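Local coordinates for ABC transporter binding protein AcbH (Actinoplanes, PDB 3OO8) that binds beta-D-galactopyranose as the extracellular solute receptor of a bacterial ABC transporter, at residues F182-G187 / Q389-P394. The protein carries 2 engineered substitutions. Residues are numbered along the deposited sequence; the frame is centred on the assembly and turned at random.
Sequences FADKDG and QFIDQP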
loop_
_atom_site.group_PDB
_atom_site.type_symbol
_atom_site.label_atom_id
_atom_site.label_comp_id
_atom_site.label_asym_id
_atom_site.label_seq_id
_atom_site.Cartn_x
_atom_site.Cartn_y
_atom_site.Cartn_z
ATOM N N PHE A 182 -7.661 5.811 16.805
ATOM C CA PHE A 182 -6.233 5.698 16.557
ATOM C C PHE A 182 -5.622 4.612 17.444
ATOM O O PHE A 182 -5.907 4.541 18.644
ATOM C CB PHE A 182 -5.574 7.055 16.791
ATOM C CG PHE A 182 -4.139 7.132 16.322
ATOM C CD1 PHE A 182 -3.808 6.797 15.020
ATOM C CD2 PHE A 182 -3.139 7.556 17.195
ATOM C CE1 PHE A 182 -2.510 6.868 14.604
ATOM C CE2 PHE A 182 -1.808 7.632 16.786
ATOM C CZ PHE A 182 -1.504 7.283 15.474
ATOM N N ALA A 183 -4.746 3.814 16.852
ATOM C CA ALA A 183 -4.148 2.658 17.508
ATOM C C ALA A 183 -2.747 2.421 16.962
ATOM O O ALA A 183 -2.484 2.618 15.762
ATOM C CB ALA A 183 -5.013 1.438 17.266
ATOM N N ASP A 184 -1.829 2.028 17.846
ATOM C CA ASP A 184 -0.470 1.748 17.390
ATOM C C ASP A 184 0.269 0.684 18.207
ATOM O O ASP A 184 1.481 0.555 18.108
ATOM C CB ASP A 184 0.361 3.017 17.363
ATOM C CG ASP A 184 1.565 2.904 16.435
ATOM O OD1 ASP A 184 1.435 2.278 15.354
ATOM O OD2 ASP A 184 2.634 3.472 16.778
ATOM N N LYS A 185 -0.462 -0.066 19.023
ATOM C CA LYS A 185 0.191 -1.179 19.693
ATOM C C LYS A 185 0.867 -2.123 18.690
ATOM O O LYS A 185 1.903 -2.715 18.992
ATOM C CB LYS A 185 -0.820 -1.925 20.567
ATOM C CG LYS A 185 -0.169 -3.001 21.458
ATOM C CD LYS A 185 -1.176 -3.507 22.493
ATOM C CE LYS A 185 -0.480 -4.268 23.622
ATOM N NZ LYS A 185 0.065 -5.560 23.132
ATOM N N ASP A 186 0.276 -2.257 17.499
ATOM C CA ASP A 186 0.778 -3.118 16.434
ATOM C C ASP A 186 2.011 -2.582 15.705
ATOM O O ASP A 186 2.647 -3.299 14.940
ATOM C CB ASP A 186 -0.342 -3.401 15.421
ATOM C CG ASP A 186 -1.560 -4.063 16.063
ATOM O OD1 ASP A 186 -1.410 -5.153 16.648
ATOM O OD2 ASP A 186 -2.653 -3.486 15.968
ATOM N N GLY A 187 2.336 -1.318 15.968
ATOM C CA GLY A 187 3.594 -0.713 15.519
ATOM C C GLY A 187 3.498 -0.150 14.120
ATOM O O GLY A 187 3.829 1.021 13.881
ATOM N N GLN A 389 7.434 6.643 20.273
ATOM C CA GLN A 389 8.026 7.595 21.210
ATOM C C GLN A 389 7.442 9.006 20.976
ATOM O O GLN A 389 7.084 9.714 21.926
ATOM C CB GLN A 389 9.557 7.534 21.110
ATOM C CG GLN A 389 10.285 8.372 22.143
ATOM C CD GLN A 389 11.790 8.122 22.146
ATOM O OE1 GLN A 389 12.309 7.336 21.341
ATOM N NE2 GLN A 389 12.500 8.811 23.041
ATOM N N PHE A 390 7.270 9.392 19.711
ATOM C CA PHE A 390 6.635 10.663 19.382
ATOM C C PHE A 390 5.182 10.723 19.890
ATOM O O PHE A 390 4.753 11.697 20.509
ATOM C CB PHE A 390 6.657 10.926 17.864
ATOM C CG PHE A 390 5.834 12.115 17.463
ATOM C CD1 PHE A 390 6.313 13.416 17.632
ATOM C CD2 PHE A 390 4.548 11.950 16.947
ATOM C CE1 PHE A 390 5.531 14.528 17.265
ATOM C CE2 PHE A 390 3.767 13.054 16.603
ATOM C CZ PHE A 390 4.247 14.337 16.753
ATOM N N ILE A 391 4.410 9.679 19.600
ATOM C CA ILE A 391 3.029 9.588 20.036
ATOM C C ILE A 391 2.941 9.742 21.547
ATOM O O ILE A 391 2.052 10.441 22.014
ATOM C CB ILE A 391 2.385 8.276 19.571
ATOM C CG1 ILE A 391 2.183 8.316 18.047
ATOM C CG2 ILE A 391 1.048 8.010 20.311
ATOM C CD1 ILE A 391 1.931 6.968 17.410
ATOM N N ASP A 392 3.850 9.101 22.296
ATOM C CA ASP A 392 3.870 9.219 23.771
ATOM C C ASP A 392 4.112 10.642 24.288
ATOM O O ASP A 392 3.616 11.021 25.359
ATOM C CB ASP A 392 4.972 8.324 24.341
ATOM C CG ASP A 392 4.571 6.863 24.417
ATOM O OD1 ASP A 392 3.358 6.578 24.460
ATOM O OD2 ASP A 392 5.486 6.001 24.462
ATOM N N GLN A 393 4.897 11.419 23.549
ATOM C CA GLN A 393 5.263 12.780 23.942
ATOM C C GLN A 393 5.510 13.622 22.701
ATOM O O GLN A 393 6.665 13.766 22.266
ATOM C CB GLN A 393 6.538 12.780 24.790
ATOM C CG GLN A 393 6.447 11.902 26.039
ATOM C CD GLN A 393 7.504 12.232 27.096
ATOM O OE1 GLN A 393 8.346 13.112 26.908
ATOM N NE2 GLN A 393 7.432 11.543 28.229
ATOM N N PRO A 394 4.439 14.179 22.123
ATOM C CA PRO A 394 4.554 14.929 20.852
ATOM C C PRO A 394 5.036 16.376 20.966
ATOM O O PRO A 394 4.308 17.331 20.651
ATOM C CB PRO A 394 3.137 14.836 20.266
ATOM C CG PRO A 394 2.254 14.784 21.531
ATOM C CD PRO A 394 3.032 13.894 22.473
#
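Asp184 O accepts hydrogen bonds from Gly187 N, at 3.0 Å from Asp184 O and closing a type I beta turn, and from Gln388 NE2, on the helix that carries Ile391. The side chain of Asp184 is held separately, OD1 accepting the backbone N-H of Ala190, while Asp184 OD2 lies 3.6 Å from Ile391 CD1, a van der Waals contact. The closest approaches between the segments both involve Ile391 CD1. This methyl also meets the Phe182 ring at its edge, near the ring plane, with CD1 3.8 Å from Phe182 CE2 and 4.0 Å from Phe182 CZ. Ile391 has CG1 anti to its carbonyl carbon (chi1 -70°) and an extended chi2 of 163°, which carries CD1 out from the helix into the angle between ring and carboxylate. The 9.0 Å between Asp184 CA and Ile391 CA, with 116 Å² buried, shows that side chains span the gap between well-separated backbones. Trp229 of helix 220-232 also packs against Phe182, whose side chain lies about 8 Å from that of the galactose-binding Trp142. The arrangement joins the loop after strand 178-181 to the C-terminal end of helix 377-392 in this class 2 solute-binding protein fold.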